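Local coordinates for protein pyruvate kinase 1 (PDB 4KCT) that catalyses phosphoryl transfer from phosphoenolpyruvate to ADP, giving pyruvate and ATP, and has an intrinsic oxaloacetate decarboxylase activity, at residues A[48-53]-A[82-87]; A[208-213]-A[235-240]; A[148-153]-A[165-170]; A[142-147]-A[176-181]. All coordinates share one frame; numbering follows the deposited sequence.

The four contacts fall into two pairs and illustrate how a catalytic barrel holds the active site while a smaller sheet domain lies beside it. Contacts 1 and 2 belong to the eight-stranded parallel barrel, with centres about 9 Å apart; a salt bridge between Asp84 and Lys239 joins them, beside the bound pyruvate and the potassium ion. Contacts 3 and 4 lie in the mixed sheet of the B domain, centres about 10 Å apart, with contact 3 nested inside the loop that contact 4 closes. The centres of contacts 2 and 4 are about 22 Å apart, but their nearest atoms approach to about 4 Å without touching; contact 3 is more remote, its nearest atoms about 13 Å from contact 2.

Contact 1: A[48-53]-A[82-87]; sequences VARMNF and ALDTKG. With K (potassium ion), chain D.
The guanidinium of Arg50 and the carboxylate of Asp84 are turned almost perpendicular, their planes 84° apart. With CG anti to the backbone N (chi1 174°) and the chain extended out to NE, Arg50 reaches along the sheet and lays its edge against the acid. Arg50 NE bonds to Asp84 OD2 at 2.8 Å, in the guanidinium plane but from above the carboxylate plane; a second, weak bond from Arg50 NH2 goes to the same oxygen. This double hold should help fix the carboxylate, whose other oxygen, Asp84 OD1, binds potassium at 2.7 Å. Asn52 OD1 adds a ligand at 2.7 Å from the ion, and Thr85 O, two waters and Ser54 complete the site. Leu83, on the face away from Arg50 and Asp84, stands across the ring of Phe53, which follows the strand, at about a right angle, its CG 3.8 Å from the ring centroid in a CH-pi contact. Parallel pairing underlies it all, as where Met51 N meets Ala82 O at 2.9 Å. The strands are the first and last elements of a beta-alpha-beta unit whose helix 58-75 covers Met51 and stacks His61 on Phe53, while strand 208-211 flanks Ala82 and Asp84.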
loop_
_atom_site.group_PDB
_atom_site.type_symbol
_atom_site.label_atom_id
_atom_site.label_comp_id
_atom_site.label_asym_id
_atom_site.label_seq_id
_atom_site.Cartn_x
_atom_site.Cartn_y
_atom_site.Cartn_z
ATOM N N VAL A 48 10.862 36.814 -3.944
ATOM C CA VAL A 48 10.590 37.348 -5.311
ATOM C C VAL A 48 9.723 38.579 -5.165
ATOM O O VAL A 48 8.783 38.577 -4.368
ATOM C CB VAL A 48 9.811 36.351 -6.185
ATOM C CG1 VAL A 48 9.402 37.006 -7.522
ATOM C CG2 VAL A 48 10.633 35.054 -6.412
ATOM N N ALA A 49 10.106 39.660 -5.859
ATOM C CA ALA A 49 9.332 40.886 -5.880
ATOM C C ALA A 49 8.439 40.933 -7.125
ATOM O O ALA A 49 8.916 40.781 -8.255
ATOM C CB ALA A 49 10.263 42.104 -5.841
ATOM N N ARG A 50 7.144 41.021 -6.900
ATOM C CA ARG A 50 6.172 41.053 -7.993
ATOM C C ARG A 50 5.784 42.506 -8.313
ATOM O O ARG A 50 5.479 43.296 -7.409
ATOM C CB ARG A 50 4.938 40.265 -7.624
ATOM C CG ARG A 50 3.789 40.339 -8.648
ATOM C CD ARG A 50 2.554 39.617 -8.096
ATOM N NE ARG A 50 1.377 39.699 -8.971
ATOM C CZ ARG A 50 0.293 40.409 -8.682
ATOM N NH1 ARG A 50 0.235 41.132 -7.545
ATOM N NH2 ARG A 50 -0.722 40.428 -9.532
ATOM N N MET A 51 5.950 42.882 -9.579
ATOM C CA MET A 51 5.437 44.141 -10.085
ATOM C C MET A 51 4.129 43.874 -10.822
ATOM O O MET A 51 4.099 43.126 -11.807
ATOM C CB MET A 51 6.444 44.773 -11.054
ATOM C CG MET A 51 7.868 44.909 -10.491
ATOM S SD MET A 51 8.998 45.593 -11.707
ATOM C CE MET A 51 9.038 44.302 -12.966
ATOM N N ASN A 52 3.056 44.501 -10.356
ATOM C CA ASN A 52 1.763 44.337 -10.961
ATOM C C ASN A 52 1.545 45.396 -12.008
ATOM O O ASN A 52 1.246 46.552 -11.678
ATOM C CB ASN A 52 0.662 44.443 -9.909
ATOM C CG ASN A 52 -0.722 44.156 -10.487
ATOM O OD1 ASN A 52 -0.869 43.851 -11.684
ATOM N ND2 ASN A 52 -1.735 44.262 -9.651
ATOM N N PHE A 53 1.759 45.029 -13.268
ATOM C CA PHE A 53 1.662 45.998 -14.365
ATOM C C PHE A 53 0.226 46.277 -14.767
ATOM O O PHE A 53 -0.010 47.033 -15.703
ATOM C CB PHE A 53 2.460 45.532 -15.599
ATOM C CG PHE A 53 3.898 45.941 -15.581
ATOM C CD1 PHE A 53 4.714 45.624 -14.502
ATOM C CD2 PHE A 53 4.443 46.667 -16.643
ATOM C CE1 PHE A 53 6.048 45.987 -14.497
ATOM C CE2 PHE A 53 5.772 47.030 -16.642
ATOM C CZ PHE A 53 6.568 46.729 -15.551
ATOM N N ALA A 82 9.658 39.682 -10.799
ATOM C CA ALA A 82 8.605 39.168 -11.669
ATOM C C ALA A 82 7.779 40.301 -12.233
ATOM O O ALA A 82 7.361 41.193 -11.502
ATOM C CB ALA A 82 7.693 38.174 -10.902
ATOM N N LEU A 83 7.421 40.184 -13.509
ATOM C CA LEU A 83 6.552 41.161 -14.156
ATOM C C LEU A 83 5.190 40.503 -14.403
ATOM O O LEU A 83 5.101 39.515 -15.128
ATOM C CB LEU A 83 7.186 41.635 -15.480
ATOM C CG LEU A 83 6.497 42.822 -16.183
ATOM C CD1 LEU A 83 7.442 43.481 -17.183
ATOM C CD2 LEU A 83 5.188 42.388 -16.863
ATOM N N ASP A 84 4.157 40.982 -13.707
ATOM C CA ASP A 84 2.817 40.375 -13.805
ATOM C C ASP A 84 1.961 41.198 -14.776
ATOM O O ASP A 84 1.689 42.362 -14.514
ATOM C CB ASP A 84 2.168 40.311 -12.396
ATOM C CG ASP A 84 0.850 39.526 -12.373
ATOM O OD1 ASP A 84 -0.028 39.821 -13.206
ATOM O OD2 ASP A 84 0.663 38.647 -11.478
ATOM N N THR A 85 1.612 40.622 -15.932
ATOM C CA THR A 85 1.037 41.426 -17.029
ATOM C C THR A 85 -0.392 41.875 -16.712
ATOM O O THR A 85 -1.116 41.225 -15.948
ATOM C CB THR A 85 1.031 40.654 -18.369
ATOM O OG1 THR A 85 0.240 39.480 -18.217
ATOM C CG2 THR A 85 2.456 40.259 -18.749
ATOM N N LYS A 86 -0.808 42.972 -17.314
ATOM C CA LYS A 86 -2.216 43.380 -17.249
ATOM C C LYS A 86 -3.119 42.314 -17.899
ATOM O O LYS A 86 -4.081 41.884 -17.317
ATOM C CB LYS A 86 -2.415 44.742 -17.951
ATOM C CG LYS A 86 -3.746 45.410 -17.630
ATOM C CD LYS A 86 -3.868 46.745 -18.373
ATOM C CE LYS A 86 -4.765 47.724 -17.639
ATOM N NZ LYS A 86 -6.003 47.062 -17.153
ATOM N N GLY A 87 -2.787 41.894 -19.108
ATOM C CA GLY A 87 -3.534 40.826 -19.745
ATOM C C GLY A 87 -4.810 41.333 -20.401
ATOM O O GLY A 87 -5.089 42.533 -20.393
HETATM K K K D . -1.749 41.861 -13.345
HETATM O O HOH W 1 -3.994 41.168 -14.485
HETATM O O HOH W 2 -3.338 40.743 -11.195
#

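Contact 2: A[208-213]-A[235-240]; sequences MIFASF and LIISKI. With PYR (pyruvic acid), chain E.
Lys239 NZ gives a hydrogen bond to Ser212 OG at 3.0 Å and another to pyruvate O3 at 2.9 Å. With the carboxylate of Asp84 added, the buried NZ has three partners: Ser212, the pyruvate and that acid. The lysine gets there by a bend at chi3 (50°), after its CD has passed over the backbone of Phe210, 3.7 Å from Phe210 O. Ser212 OG is itself used twice, since besides accepting from Lys239 it bonds to Thr85 O, just past the end of strand 80-84; this second-shell link probably helps to place the lysine. The ligand draws further bonds from Thr297 OG1 and from the backbone N atoms of Gly264 and Asp265. All of this happens at the C-terminal ends of parallel strands, the customary place for the active site of a TIM barrel, and 208-211 and 235-240 are adjacent staves of that barrel, connected through helix 217-227. Between them the main chain is paired in regular alternation: Ile209 N gives to Leu235 O at 2.8 Å, Ile237 N to Ile209 O at 2.8 Å, Ala211 N to Ile237 O, and Lys239 N to Ala211 O. Phe210 and Ile237 lie side by side inside the barrel, pointing the same way, with Phe210 CD1 3.6 Å from Ile237 CB. On the helix-facing side, Ser238 OG bonds to Ser256 OG. Two main-chain donors are met by side chains: Ile236 N by Asn257 OD1 and, past the strand, Phe213 N by Glu241 OE2.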
loop_
_atom_site.group_PDB
_atom_site.type_symbol
_atom_site.label_atom_id
_atom_site.label_comp_id
_atom_site.label_asym_id
_atom_site.label_seq_id
_atom_site.Cartn_x
_atom_site.Cartn_y
_atom_site.Cartn_z
ATOM N N MET A 208 11.276 36.691 -14.548
ATOM C CA MET A 208 10.118 35.892 -14.917
ATOM C C MET A 208 8.933 36.774 -15.238
ATOM O O MET A 208 8.806 37.891 -14.712
ATOM C CB MET A 208 9.761 34.913 -13.762
ATOM C CG MET A 208 9.440 35.623 -12.448
ATOM S SD MET A 208 9.477 34.520 -10.997
ATOM C CE MET A 208 11.269 34.250 -10.811
ATOM N N ILE A 209 8.044 36.255 -16.075
ATOM C CA ILE A 209 6.768 36.882 -16.353
ATOM C C ILE A 209 5.673 36.032 -15.716
ATOM O O ILE A 209 5.673 34.814 -15.871
ATOM C CB ILE A 209 6.489 36.875 -17.872
ATOM C CG1 ILE A 209 7.692 37.442 -18.648
ATOM C CG2 ILE A 209 5.187 37.628 -18.185
ATOM C CD1 ILE A 209 8.059 38.877 -18.270
ATOM N N PHE A 210 4.764 36.664 -14.984
ATOM C CA PHE A 210 3.527 36.029 -14.592
ATOM C C PHE A 210 2.479 36.441 -15.623
ATOM O O PHE A 210 2.021 37.587 -15.616
ATOM C CB PHE A 210 3.072 36.523 -13.199
ATOM C CG PHE A 210 4.037 36.216 -12.074
ATOM C CD1 PHE A 210 5.054 35.279 -12.224
ATOM C CD2 PHE A 210 3.866 36.823 -10.833
ATOM C CE1 PHE A 210 5.905 34.973 -11.163
ATOM C CE2 PHE A 210 4.673 36.478 -9.754
ATOM C CZ PHE A 210 5.706 35.571 -9.923
ATOM N N ALA A 211 2.153 35.531 -16.540
ATOM C CA ALA A 211 1.366 35.878 -17.726
ATOM C C ALA A 211 -0.108 35.667 -17.429
ATOM O O ALA A 211 -0.532 34.550 -17.107
ATOM C CB ALA A 211 1.791 35.012 -18.919
ATOM N N SER A 212 -0.880 36.748 -17.515
ATOM C CA SER A 212 -2.280 36.738 -17.110
ATOM C C SER A 212 -3.186 35.998 -18.065
ATOM O O SER A 212 -2.980 36.013 -19.315
ATOM C CB SER A 212 -2.794 38.164 -16.898
ATOM O OG SER A 212 -2.209 38.732 -15.741
ATOM N N PHE A 213 -4.190 35.347 -17.482
ATOM C CA PHE A 213 -5.306 34.743 -18.241
ATOM C C PHE A 213 -4.861 33.816 -19.360
ATOM O O PHE A 213 -5.416 33.850 -20.469
ATOM C CB PHE A 213 -6.244 35.837 -18.808
ATOM C CG PHE A 213 -7.542 35.942 -18.067
ATOM C CD1 PHE A 213 -8.588 35.053 -18.347
ATOM C CD2 PHE A 213 -7.655 36.787 -16.951
ATOM C CE1 PHE A 213 -9.761 35.076 -17.593
ATOM C CE2 PHE A 213 -8.829 36.820 -16.200
ATOM C CZ PHE A 213 -9.873 35.939 -16.502
ATOM N N LEU A 235 11.675 33.129 -17.361
ATOM C CA LEU A 235 10.645 32.098 -17.108
ATOM C C LEU A 235 9.270 32.641 -17.469
ATOM O O LEU A 235 8.948 33.792 -17.146
ATOM C CB LEU A 235 10.631 31.684 -15.642
ATOM C CG LEU A 235 11.935 31.242 -15.014
ATOM C CD1 LEU A 235 11.621 30.791 -13.590
ATOM C CD2 LEU A 235 12.576 30.125 -15.824
ATOM N N ILE A 236 8.421 31.787 -18.031
ATOM C CA ILE A 236 6.999 32.120 -18.141
ATOM C C ILE A 236 6.184 31.322 -17.118
ATOM O O ILE A 236 6.193 30.094 -17.128
ATOM C CB ILE A 236 6.457 31.871 -19.550
ATOM C CG1 ILE A 236 7.168 32.791 -20.549
ATOM C CG2 ILE A 236 4.940 32.084 -19.579
ATOM C CD1 ILE A 236 6.798 32.532 -21.998
ATOM N N ILE A 237 5.602 32.035 -16.157
ATOM C CA ILE A 237 4.729 31.427 -15.175
ATOM C C ILE A 237 3.300 31.730 -15.623
ATOM O O ILE A 237 2.875 32.899 -15.625
ATOM C CB ILE A 237 4.959 32.024 -13.756
ATOM C CG1 ILE A 237 6.431 31.903 -13.318
ATOM C CG2 ILE A 237 4.037 31.352 -12.715
ATOM C CD1 ILE A 237 7.003 30.508 -13.470
ATOM N N SER A 238 2.568 30.703 -16.062
ATOM C CA SER A 238 1.242 30.949 -16.620
ATOM C C SER A 238 0.229 31.067 -15.502
ATOM O O SER A 238 0.187 30.212 -14.610
ATOM C CB SER A 238 0.850 29.816 -17.580
ATOM O OG SER A 238 1.675 29.867 -18.741
ATOM N N LYS A 239 -0.578 32.135 -15.525
ATOM C CA LYS A 239 -1.604 32.308 -14.499
ATOM C C LYS A 239 -2.899 31.688 -14.966
ATOM O O LYS A 239 -3.368 31.954 -16.075
ATOM C CB LYS A 239 -1.822 33.784 -14.168
ATOM C CG LYS A 239 -0.524 34.484 -13.751
ATOM C CD LYS A 239 -0.706 36.008 -13.684
ATOM C CE LYS A 239 -1.930 36.407 -12.879
ATOM N NZ LYS A 239 -2.084 37.898 -12.906
ATOM N N ILE A 240 -3.380 30.739 -14.186
ATOM C CA ILE A 240 -4.638 30.069 -14.481
ATOM C C ILE A 240 -5.777 30.840 -13.805
ATOM O O ILE A 240 -5.866 30.880 -12.560
ATOM C CB ILE A 240 -4.596 28.624 -13.942
ATOM C CG1 ILE A 240 -3.389 27.887 -14.512
ATOM C CG2 ILE A 240 -5.925 27.878 -14.206
ATOM C CD1 ILE A 240 -3.389 27.783 -16.037
HETATM C C PYR E . -5.626 36.846 -9.440
HETATM O O PYR E . -5.696 36.232 -8.339
HETATM O OXT PYR E . -6.630 36.889 -10.205
HETATM C CA PYR E . -4.317 37.406 -9.899
HETATM O O3 PYR E . -4.245 38.041 -10.967
HETATM C CB PYR E . -3.065 37.099 -9.118
#

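Contact 3: A[148-153]-A[165-170]; sequences VMTLRV and HVNNHH
Asn168 takes the place of a backbone peptide in pairing with 148-153: its ND2 gives to Val148 O at 2.7 Å, in both the amide and the carbonyl plane, while its OD1 receives Thr150 N at 3.1 Å on a lone pair. Further polar bonds run from Thr150 OG1 to Asn167 OD1 at 2.9 Å, again on a lone pair, and from Asn167 N to Thr150 O. Arg152 and His165 form a reciprocal backbone pair, with His165 N 2.7 Å from Arg152 O. Rings are covered at both ends. Bent at chi3 (41°), Arg152 brings NH1 over one face of the His165 ring, 3.3 Å from His165 CG, with the two planes 38° apart; a water bonded to Arg152 NE also receives a weak bond from Asn167 ND2. Val148 CG1 lies over a face of His170, whose NE2 is held by Asp145. Apolar packing joins Leu151 CD2 to Val166 CG2 at 3.6 Å. The Leu151-Val166 and Arg152-His165 pairs belong to the hairpin of strands 149-158 and 161-166, and Asn167 and Asn168 carry the join past its paired end; on the other edge of 149-158, Val148 and Met149 both face Val144, a classic beta bulge in the B-domain sheet.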
loop_
_atom_site.group_PDB
_atom_site.type_symbol
_atom_site.label_atom_id
_atom_site.label_comp_id
_atom_site.label_asym_id
_atom_site.label_seq_id
_atom_site.Cartn_x
_atom_site.Cartn_y
_atom_site.Cartn_z
ATOM N N VAL A 148 -19.570 41.196 -8.984
ATOM C CA VAL A 148 -20.470 41.786 -7.978
ATOM C C VAL A 148 -21.923 41.857 -8.437
ATOM O O VAL A 148 -22.835 41.666 -7.648
ATOM C CB VAL A 148 -19.999 43.187 -7.508
ATOM C CG1 VAL A 148 -21.075 43.838 -6.647
ATOM C CG2 VAL A 148 -18.693 43.075 -6.721
ATOM N N MET A 149 -22.145 42.184 -9.701
ATOM C CA MET A 149 -23.475 42.078 -10.259
ATOM C C MET A 149 -23.512 40.904 -11.197
ATOM O O MET A 149 -22.576 40.692 -11.970
ATOM C CB MET A 149 -23.874 43.361 -11.023
ATOM C CG MET A 149 -25.257 43.248 -11.669
ATOM S SD MET A 149 -25.844 44.760 -12.480
ATOM C CE MET A 149 -24.346 45.364 -13.149
ATOM N N THR A 150 -24.612 40.169 -11.185
ATOM C CA THR A 150 -24.771 39.089 -12.126
ATOM C C THR A 150 -26.053 39.231 -12.937
ATOM O O THR A 150 -27.079 39.694 -12.435
ATOM C CB THR A 150 -24.715 37.704 -11.447
ATOM O OG1 THR A 150 -25.946 37.460 -10.801
ATOM C CG2 THR A 150 -23.592 37.642 -10.410
ATOM N N LEU A 151 -25.938 38.950 -14.225
ATOM C CA LEU A 151 -27.071 38.949 -15.139
ATOM C C LEU A 151 -27.286 37.535 -15.617
ATOM O O LEU A 151 -26.322 36.827 -15.926
ATOM C CB LEU A 151 -26.766 39.841 -16.357
ATOM C CG LEU A 151 -26.183 41.225 -16.049
ATOM C CD1 LEU A 151 -25.620 41.861 -17.323
ATOM C CD2 LEU A 151 -27.255 42.101 -15.475
ATOM N N ARG A 152 -28.548 37.140 -15.742
ATOM C CA ARG A 152 -28.898 35.916 -16.437
ATOM C C ARG A 152 -29.340 36.258 -17.835
ATOM O O ARG A 152 -30.187 37.130 -18.023
ATOM C CB ARG A 152 -30.039 35.196 -15.711
ATOM C CG ARG A 152 -30.513 33.933 -16.430
ATOM C CD ARG A 152 -31.524 33.155 -15.588
ATOM N NE ARG A 152 -32.478 34.042 -14.923
ATOM C CZ ARG A 152 -33.646 34.413 -15.440
ATOM N NH1 ARG A 152 -34.430 35.251 -14.775
ATOM N NH2 ARG A 152 -34.031 33.943 -16.616
ATOM N N VAL A 153 -28.785 35.574 -18.823
ATOM C CA VAL A 153 -29.159 35.836 -20.203
ATOM C C VAL A 153 -30.518 35.188 -20.470
ATOM O O VAL A 153 -30.681 33.985 -20.274
ATOM C CB VAL A 153 -28.141 35.238 -21.186
ATOM C CG1 VAL A 153 -28.625 35.427 -22.622
ATOM C CG2 VAL A 153 -26.760 35.871 -20.980
ATOM N N HIS A 165 -31.504 39.439 -17.433
ATOM C CA HIS A 165 -32.251 39.692 -16.211
ATOM C C HIS A 165 -31.273 40.023 -15.123
ATOM O O HIS A 165 -30.370 39.243 -14.854
ATOM C CB HIS A 165 -33.041 38.433 -15.842
ATOM C CG HIS A 165 -33.700 38.496 -14.480
ATOM N ND1 HIS A 165 -33.029 38.227 -13.332
ATOM C CD2 HIS A 165 -35.038 38.698 -14.113
ATOM C CE1 HIS A 165 -33.887 38.286 -12.285
ATOM N NE2 HIS A 165 -35.112 38.574 -12.764
ATOM N N VAL A 166 -31.401 41.203 -14.531
ATOM C CA VAL A 166 -30.505 41.604 -13.428
ATOM C C VAL A 166 -30.838 40.833 -12.151
ATOM O O VAL A 166 -32.006 40.772 -11.748
ATOM C CB VAL A 166 -30.622 43.109 -13.143
ATOM C CG1 VAL A 166 -29.830 43.482 -11.877
ATOM C CG2 VAL A 166 -30.139 43.907 -14.350
ATOM N N ASN A 167 -29.816 40.264 -11.506
ATOM C CA ASN A 167 -30.031 39.408 -10.335
ATOM C C ASN A 167 -29.955 40.144 -9.017
ATOM O O ASN A 167 -30.554 39.722 -8.046
ATOM C CB ASN A 167 -29.065 38.228 -10.315
ATOM C CG ASN A 167 -29.390 37.200 -11.364
ATOM O OD1 ASN A 167 -28.491 36.565 -11.915
ATOM N ND2 ASN A 167 -30.645 37.138 -11.758
ATOM N N ASN A 168 -29.186 41.221 -8.964
ATOM C CA ASN A 168 -28.975 41.902 -7.691
ATOM C C ASN A 168 -28.768 43.400 -7.826
ATOM O O ASN A 168 -28.518 43.900 -8.926
ATOM C CB ASN A 168 -27.827 41.252 -6.908
ATOM C CG ASN A 168 -26.542 41.160 -7.712
ATOM O OD1 ASN A 168 -26.487 40.508 -8.756
ATOM N ND2 ASN A 168 -25.480 41.721 -7.171
ATOM N N HIS A 169 -28.973 44.122 -6.726
ATOM C CA HIS A 169 -28.786 45.576 -6.706
ATOM C C HIS A 169 -27.343 45.895 -6.991
ATOM O O HIS A 169 -26.465 45.296 -6.413
ATOM C CB HIS A 169 -29.177 46.155 -5.333
ATOM C CG HIS A 169 -30.669 46.260 -5.113
ATOM N ND1 HIS A 169 -31.370 45.336 -4.416
ATOM C CD2 HIS A 169 -31.592 47.243 -5.499
ATOM C CE1 HIS A 169 -32.668 45.710 -4.349
ATOM N NE2 HIS A 169 -32.804 46.875 -5.009
ATOM N N HIS A 170 -27.096 46.838 -7.897
ATOM C CA HIS A 170 -25.748 47.328 -8.145
ATOM C C HIS A 170 -25.757 48.634 -8.894
ATOM O O HIS A 170 -26.666 48.903 -9.679
ATOM C CB HIS A 170 -24.928 46.295 -8.907
ATOM C CG HIS A 170 -23.439 46.500 -8.791
ATOM N ND1 HIS A 170 -22.821 46.668 -7.602
ATOM C CD2 HIS A 170 -22.458 46.669 -9.766
ATOM C CE1 HIS A 170 -21.514 46.905 -7.807
ATOM N NE2 HIS A 170 -21.283 46.851 -9.125
HETATM O O HOH W 3 -32.152 35.058 -12.433
#

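Contact 4: A[142-147]-A[176-181]; sequences IYVDDG and RGINLP
Tyr143 carries its ring beside its own backbone N (chi1 -70°), and this turn sets one face squarely beneath Pro181. Pro181 CG sits 3.6 Å from the ring centroid, over its centre, a CH-pi contact. On the other face of the sheet, two successive turns near -69° fold the Ile178 chain so that its CD1 lies 3.7 Å from Val144 CG2, the two side chains pointing the same way. Ile142 extends this apolar patch, with CG1 3.9 Å from Leu180 CD1. The backbones pair antiparallel: Tyr143 and Asn179 exchange two hydrogen bonds, and Asp145 N gives a shorter one, 2.7 Å, to Gly177 O.

Beyond this pair the chain turns, and the contact becomes polar and bridged by water. Asp145 and Arg176 lie alongside each other, but Asp145 OD1 and Arg176 NH2 stay 4.1 Å apart, beyond a salt bridge; Arg176 NE bonds instead to Asp174 O, and Asp145 OD2 to His170. A water links Asp145 OD1, at 2.8 Å, with Gly177 N. Two more waters, one held by Asp146 N and the other by Gly147 N, approach Asn179 OD1, while Asn179 ND2 reaches Glu269 on barrel helix 263-269. Asp146 O bonds to Arg308 of a second subunit. The chemistry thus divides the contact: apolar packing and main-chain bonds unite the B-domain strands, whereas the turn 145-147 is bridged to Gly177 and Asn179 largely through water, and the Asn179 amide ties the sheet to the barrel.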
loop_
_atom_site.group_PDB
_atom_site.type_symbol
_atom_site.label_atom_id
_atom_site.label_comp_id
_atom_site.label_asym_id
_atom_site.label_seq_id
_atom_site.Cartn_x
_atom_site.Cartn_y
_atom_site.Cartn_z
ATOM N N ILE A 142 -23.720 36.519 -17.213
ATOM C CA ILE A 142 -22.682 37.492 -17.401
ATOM C C ILE A 142 -22.433 38.158 -16.072
ATOM O O ILE A 142 -23.367 38.586 -15.416
ATOM C CB ILE A 142 -23.104 38.553 -18.438
ATOM C CG1 ILE A 142 -23.281 37.900 -19.814
ATOM C CG2 ILE A 142 -22.086 39.679 -18.485
ATOM C CD1 ILE A 142 -23.987 38.790 -20.842
ATOM N N TYR A 143 -21.173 38.225 -15.666
ATOM C CA TYR A 143 -20.811 38.855 -14.418
ATOM C C TYR A 143 -20.265 40.232 -14.724
ATOM O O TYR A 143 -19.443 40.393 -15.637
ATOM C CB TYR A 143 -19.729 38.031 -13.705
ATOM C CG TYR A 143 -20.216 36.693 -13.155
ATOM C CD1 TYR A 143 -19.308 35.757 -12.626
ATOM C CD2 TYR A 143 -21.582 36.377 -13.117
ATOM C CE1 TYR A 143 -19.745 34.525 -12.129
ATOM C CE2 TYR A 143 -22.020 35.127 -12.669
ATOM C CZ TYR A 143 -21.104 34.226 -12.130
ATOM O OH TYR A 143 -21.543 32.998 -11.653
ATOM N N VAL A 144 -20.604 41.201 -13.888
ATOM C CA VAL A 144 -20.140 42.553 -14.097
ATOM C C VAL A 144 -19.478 43.082 -12.825
ATOM O O VAL A 144 -19.926 42.785 -11.717
ATOM C CB VAL A 144 -21.303 43.475 -14.531
ATOM C CG1 VAL A 144 -20.769 44.774 -15.108
ATOM C CG2 VAL A 144 -22.204 42.754 -15.544
ATOM N N ASP A 145 -18.357 43.785 -12.997
ATOM C CA ASP A 145 -17.693 44.469 -11.914
ATOM C C ASP A 145 -17.075 43.471 -10.944
ATOM O O ASP A 145 -17.538 43.312 -9.811
ATOM C CB ASP A 145 -18.656 45.413 -11.192
ATOM C CG ASP A 145 -17.947 46.585 -10.568
ATOM O OD1 ASP A 145 -16.701 46.648 -10.664
ATOM O OD2 ASP A 145 -18.625 47.451 -10.000
ATOM N N ASP A 146 -16.189 42.647 -11.486
ATOM C CA ASP A 146 -15.523 41.604 -10.722
ATOM C C ASP A 146 -16.506 40.712 -9.988
ATOM O O ASP A 146 -16.270 40.346 -8.841
ATOM C CB ASP A 146 -14.525 42.213 -9.738
ATOM C CG ASP A 146 -13.142 42.347 -10.329
ATOM O OD1 ASP A 146 -12.192 41.793 -9.744
ATOM O OD2 ASP A 146 -13.007 42.967 -11.405
ATOM N N GLY A 147 -17.599 40.359 -10.664
ATOM C CA GLY A 147 -18.522 39.348 -10.171
ATOM C C GLY A 147 -19.616 39.894 -9.275
ATOM O O GLY A 147 -20.499 39.153 -8.858
ATOM N N ARG A 176 -16.674 48.997 -16.488
ATOM C CA ARG A 176 -16.458 47.965 -15.475
ATOM C C ARG A 176 -16.087 46.634 -16.135
ATOM O O ARG A 176 -16.419 46.394 -17.306
ATOM C CB ARG A 176 -17.717 47.784 -14.629
ATOM C CG ARG A 176 -18.182 49.052 -13.917
ATOM C CD ARG A 176 -17.166 49.480 -12.884
ATOM N NE ARG A 176 -16.141 50.304 -13.495
ATOM C CZ ARG A 176 -14.964 50.555 -12.946
ATOM N NH1 ARG A 176 -14.063 51.256 -13.618
ATOM N NH2 ARG A 176 -14.689 50.110 -11.725
ATOM N N GLY A 177 -15.288 45.833 -15.427
ATOM C CA GLY A 177 -14.889 44.499 -15.905
ATOM C C GLY A 177 -16.066 43.557 -16.134
ATOM O O GLY A 177 -17.035 43.545 -15.356
ATOM N N ILE A 178 -15.925 42.691 -17.143
ATOM C CA ILE A 178 -16.915 41.653 -17.474
ATOM C C ILE A 178 -16.231 40.283 -17.385
ATOM O O ILE A 178 -15.084 40.119 -17.827
ATOM C CB ILE A 178 -17.444 41.869 -18.931
ATOM C CG1 ILE A 178 -18.316 43.137 -19.012
ATOM C CG2 ILE A 178 -18.187 40.632 -19.460
ATOM C CD1 ILE A 178 -19.645 43.018 -18.268
ATOM N N ASN A 179 -16.917 39.297 -16.799
ATOM C CA ASN A 179 -16.474 37.911 -16.879
ATOM C C ASN A 179 -17.582 37.069 -17.457
ATOM O O ASN A 179 -18.742 37.345 -17.237
ATOM C CB ASN A 179 -16.082 37.374 -15.488
ATOM C CG ASN A 179 -14.862 38.086 -14.918
ATOM O OD1 ASN A 179 -14.987 39.152 -14.337
ATOM N ND2 ASN A 179 -13.678 37.595 -15.259
ATOM N N LEU A 180 -17.216 36.106 -18.286
ATOM C CA LEU A 180 -18.193 35.244 -18.921
ATOM C C LEU A 180 -17.953 33.836 -18.388
ATOM O O LEU A 180 -17.219 33.048 -19.002
ATOM C CB LEU A 180 -17.985 35.282 -20.444
ATOM C CG LEU A 180 -18.704 36.334 -21.310
ATOM C CD1 LEU A 180 -19.444 37.453 -20.588
ATOM C CD2 LEU A 180 -17.913 36.804 -22.529
ATOM N N PRO A 181 -18.548 33.520 -17.220
ATOM C CA PRO A 181 -18.106 32.338 -16.457
ATOM C C PRO A 181 -18.433 31.075 -17.226
ATOM O O PRO A 181 -19.510 30.974 -17.809
ATOM C CB PRO A 181 -18.934 32.417 -15.162
ATOM C CG PRO A 181 -20.113 33.266 -15.510
ATOM C CD PRO A 181 -19.604 34.268 -16.522
HETATM O O HOH W 4 -14.694 46.306 -12.656
HETATM O O HOH W 5 -14.439 41.991 -13.785
HETATM O O HOH W 6 -17.183 40.691 -13.538
#